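Local coordinates for cyclic nucleotide-binding protein (Ruegeria pomeroyi, PDB 3FX3) that probably acts as a cyclic nucleotide-responsive transcription factor of the Crp type, binding DNA through a helix-turn-helix domain, at residues 156-161 with 186-191. Sequence-based numbering, arbitrary orientation.
Sequences QRVAEF and GRLGMK
Val158, on helix 154-165, lies nearest Leu188, just past the end of helix 182-187, with their CA atoms 7.9 Å apart. A Schellman motif ends helix 182-187: Gly189, at positive phi, sends its N back to Gly186 O, and the chain turns through Met190 and Lys191 into helix 192-203. The segment thus spans the turn of the helix-turn-helix, a worked example of how an arginine can grip a helix terminus. Arg157 NH2 donates to Leu188 O at 2.7 Å, a fairly straight bond (155° at the hydrogen) whose donor is tilted from the carbonyl plane. A bend at chi3 (62°) turns the guanidinium toward this carbonyl, while NH1 lies 3.7 Å from Met190 CG as the two side chains run past each other in opposite directions. Val158 CG2 meets both the selenium of Met190 (SE, 3.7 Å) and Leu188 CD1, the Val158 and Leu188 side chains crossing at about a right angle. Leu188 is forked between two partners, for its CD2 rests 3.8 Å from Phe161 CD1. The Phe161 ring in turn sets CE1 over one face of the Arg187 guanidinium, 3.9 Å from NE, the two planes 74° apart. The same guanidinium forms salt bridges through NH2 with Glu84 and with Glu147 of the second subunit. Replacing Arg157, an alanine here would probably leave the Leu188 carbonyl without this donor and open a gap beside Met190. Arg157 also makes a weak bond to Glu147 O of the second subunit, while Val158 packs on Leu195 and Phe199 of helix 192-203. The chemistry therefore sets apolar contacts among Val158, Leu188, Phe161 and Met190 beside two arginines that also tie the probable DNA-binding domain to the dimer partner.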
ATOM      1  N   GLN B 156      12.048   6.623  15.977  1.00 31.65           N
ATOM      2  CA  GLN B 156      11.516   7.484  14.924  1.00 31.62           C
ATOM      3  C   GLN B 156      10.210   6.931  14.386  1.00 31.41           C
ATOM      4  O   GLN B 156       9.280   7.685  14.106  1.00 30.91           O
ATOM      5  CB  GLN B 156      12.527   7.685  13.783  1.00 31.32           C
ATOM      6  CG  GLN B 156      13.666   8.628  14.176  1.00 33.06           C
ATOM      7  CD  GLN B 156      14.706   8.800  13.097  1.00 33.38           C
ATOM      8  OE1 GLN B 156      15.262   7.826  12.602  1.00 34.62           O
ATOM      9  NE2 GLN B 156      14.993  10.052  12.742  1.00 34.21           N
ATOM     10  N   ARG B 157      10.136   5.613  14.250  1.00 31.62           N
ATOM     11  CA  ARG B 157       8.910   4.997  13.740  1.00 32.19           C
ATOM     12  C   ARG B 157       7.750   5.207  14.688  1.00 31.42           C
ATOM     13  O   ARG B 157       6.646   5.422  14.243  1.00 30.62           O
ATOM     14  CB  ARG B 157       9.115   3.518  13.452  1.00 32.50           C
ATOM     15  CG  ARG B 157      10.085   3.249  12.268  1.00 34.86           C
ATOM     16  CD  ARG B 157      10.464   1.765  12.233  1.00 38.84           C
ATOM     17  NE  ARG B 157       9.258   1.015  12.017  1.00 43.01           N
ATOM     18  CZ  ARG B 157       8.896  -0.113  12.603  1.00 42.11           C
ATOM     19  NH1 ARG B 157       9.651  -0.754  13.477  1.00 42.37           N
ATOM     20  NH2 ARG B 157       7.741  -0.608  12.256  1.00 44.01           N
ATOM     21  N   VAL B 158       8.013   5.195  15.994  1.00 31.44           N
ATOM     22  CA  VAL B 158       6.949   5.411  16.986  1.00 31.13           C
ATOM     23  C   VAL B 158       6.507   6.875  16.970  1.00 31.29           C
ATOM     24  O   VAL B 158       5.297   7.175  17.050  1.00 30.59           O
ATOM     25  CB  VAL B 158       7.407   4.979  18.393  1.00 31.14           C
ATOM     26  CG1 VAL B 158       6.366   5.359  19.470  1.00 30.28           C
ATOM     27  CG2 VAL B 158       7.687   3.483  18.390  1.00 31.02           C
ATOM     28  N   ALA B 159       7.488   7.777  16.845  1.00 31.18           N
ATOM     29  CA  ALA B 159       7.203   9.212  16.693  1.00 32.06           C
ATOM     30  C   ALA B 159       6.238   9.424  15.527  1.00 33.09           C
ATOM     31  O   ALA B 159       5.250  10.132  15.625  1.00 33.67           O
ATOM     32  CB  ALA B 159       8.509   9.991  16.452  1.00 31.34           C
ATOM     33  N   GLU B 160       6.542   8.768  14.426  1.00 33.89           N
ATOM     34  CA  GLU B 160       5.741   8.840  13.211  1.00 35.56           C
ATOM     35  C   GLU B 160       4.312   8.323  13.420  1.00 35.05           C
ATOM     36  O   GLU B 160       3.310   8.900  12.945  1.00 34.78           O
ATOM     37  CB  GLU B 160       6.459   7.993  12.159  1.00 36.36           C
ATOM     38  CG  GLU B 160       6.161   8.339  10.773  1.00 41.16           C
ATOM     39  CD  GLU B 160       6.737   9.706  10.340  1.00 44.06           C
ATOM     40  OE1 GLU B 160       7.992   9.880  10.263  1.00 45.09           O
ATOM     41  OE2 GLU B 160       5.895  10.586  10.030  1.00 46.04           O
ATOM     42  N   PHE B 161       4.221   7.197  14.116  1.00 34.60           N
ATOM     43  CA  PHE B 161       2.937   6.640  14.486  1.00 34.43           C
ATOM     44  C   PHE B 161       2.130   7.635  15.348  1.00 33.91           C
ATOM     45  O   PHE B 161       0.972   7.921  15.085  1.00 33.69           O
ATOM     46  CB  PHE B 161       3.167   5.288  15.188  1.00 35.01           C
ATOM     47  CG  PHE B 161       1.921   4.681  15.752  1.00 37.09           C
ATOM     48  CD1 PHE B 161       1.078   3.942  14.941  1.00 39.07           C
ATOM     49  CD2 PHE B 161       1.592   4.853  17.089  1.00 37.72           C
ATOM     50  CE1 PHE B 161      -0.089   3.386  15.445  1.00 39.74           C
ATOM     51  CE2 PHE B 161       0.431   4.274  17.604  1.00 39.54           C
ATOM     52  CZ  PHE B 161      -0.406   3.545  16.761  1.00 38.69           C
ATOM     53  N   GLY B 186       2.676  -4.954  18.507  1.00 27.96           N
ATOM     54  CA  GLY B 186       2.210  -5.826  17.425  1.00 28.40           C
ATOM     55  C   GLY B 186       1.975  -5.049  16.136  1.00 29.56           C
ATOM     56  O   GLY B 186       2.442  -5.430  15.042  1.00 30.21           O
ATOM     57  N   ARG B 187       1.273  -3.935  16.244  1.00 29.41           N
ATOM     58  CA  ARG B 187       0.950  -3.177  15.062  1.00 30.48           C
ATOM     59  C   ARG B 187       2.213  -2.642  14.340  1.00 30.34           C
ATOM     60  O   ARG B 187       2.281  -2.613  13.087  1.00 30.49           O
ATOM     61  CB  ARG B 187       0.031  -2.029  15.416  1.00 30.65           C
ATOM     62  CG  ARG B 187      -0.446  -1.306  14.189  1.00 34.19           C
ATOM     63  CD  ARG B 187      -1.680  -0.455  14.446  1.00 36.30           C
ATOM     64  NE  ARG B 187      -1.793   0.531  13.387  1.00 37.79           N
ATOM     65  CZ  ARG B 187      -2.860   1.292  13.138  1.00 39.01           C
ATOM     66  NH1 ARG B 187      -3.996   1.191  13.829  1.00 35.77           N
ATOM     67  NH2 ARG B 187      -2.793   2.145  12.127  1.00 39.80           N
ATOM     68  N   LEU B 188       3.204  -2.233  15.124  1.00 29.86           N
ATOM     69  CA  LEU B 188       4.408  -1.690  14.567  1.00 30.41           C
ATOM     70  C   LEU B 188       5.446  -2.762  14.291  1.00 30.49           C
ATOM     71  O   LEU B 188       6.551  -2.462  13.882  1.00 30.37           O
ATOM     72  CB  LEU B 188       4.965  -0.589  15.478  1.00 30.81           C
ATOM     73  CG  LEU B 188       4.022   0.603  15.656  1.00 30.65           C
ATOM     74  CD1 LEU B 188       4.608   1.569  16.651  1.00 30.44           C
ATOM     75  CD2 LEU B 188       3.718   1.303  14.318  1.00 30.63           C
ATOM     76  N   GLY B 189       5.094  -4.020  14.476  1.00 31.46           N
ATOM     77  CA  GLY B 189       6.056  -5.101  14.256  1.00 32.16           C
ATOM     78  C   GLY B 189       7.276  -5.024  15.169  1.00 32.37           C
ATOM     79  O   GLY B 189       8.370  -5.355  14.736  1.00 32.91           O
HETATM   80  N   MSE B 190       7.098  -4.559  16.408  1.00 32.58           N
HETATM   81  CA  MSE B 190       8.223  -4.375  17.352  1.00 33.60           C
HETATM   82  C   MSE B 190       8.098  -5.298  18.548  1.00 33.41           C
HETATM   83  O   MSE B 190       6.994  -5.561  19.016  1.00 32.13           O
HETATM   84  CB  MSE B 190       8.287  -2.936  17.878  1.00 34.16           C
HETATM   85  CG  MSE B 190       8.565  -1.902  16.825  1.00 36.59           C
HETATM   86 SE   MSE B 190       8.396  -0.063  17.503  1.00 41.56          SE
HETATM   87  CE  MSE B 190      10.175   0.104  18.350  1.00 36.21           C
ATOM     88  N   LYS B 191       9.229  -5.769  19.063  1.00 34.67           N
ATOM     89  CA  LYS B 191       9.222  -6.462  20.370  1.00 35.91           C
ATOM     90  C   LYS B 191       8.745  -5.475  21.448  1.00 35.39           C
ATOM     91  O   LYS B 191       9.036  -4.284  21.357  1.00 34.80           O
ATOM     92  CB  LYS B 191      10.615  -6.992  20.736  1.00 36.56           C
ATOM     93  CG  LYS B 191      11.168  -8.099  19.812  1.00 40.99           C
ATOM     94  CD  LYS B 191      10.231  -9.328  19.760  1.00 45.63           C
ATOM     95  CE  LYS B 191      10.925 -10.581  19.180  1.00 48.32           C
ATOM     96  NZ  LYS B 191      10.007 -11.790  19.200  1.00 50.90           N
TER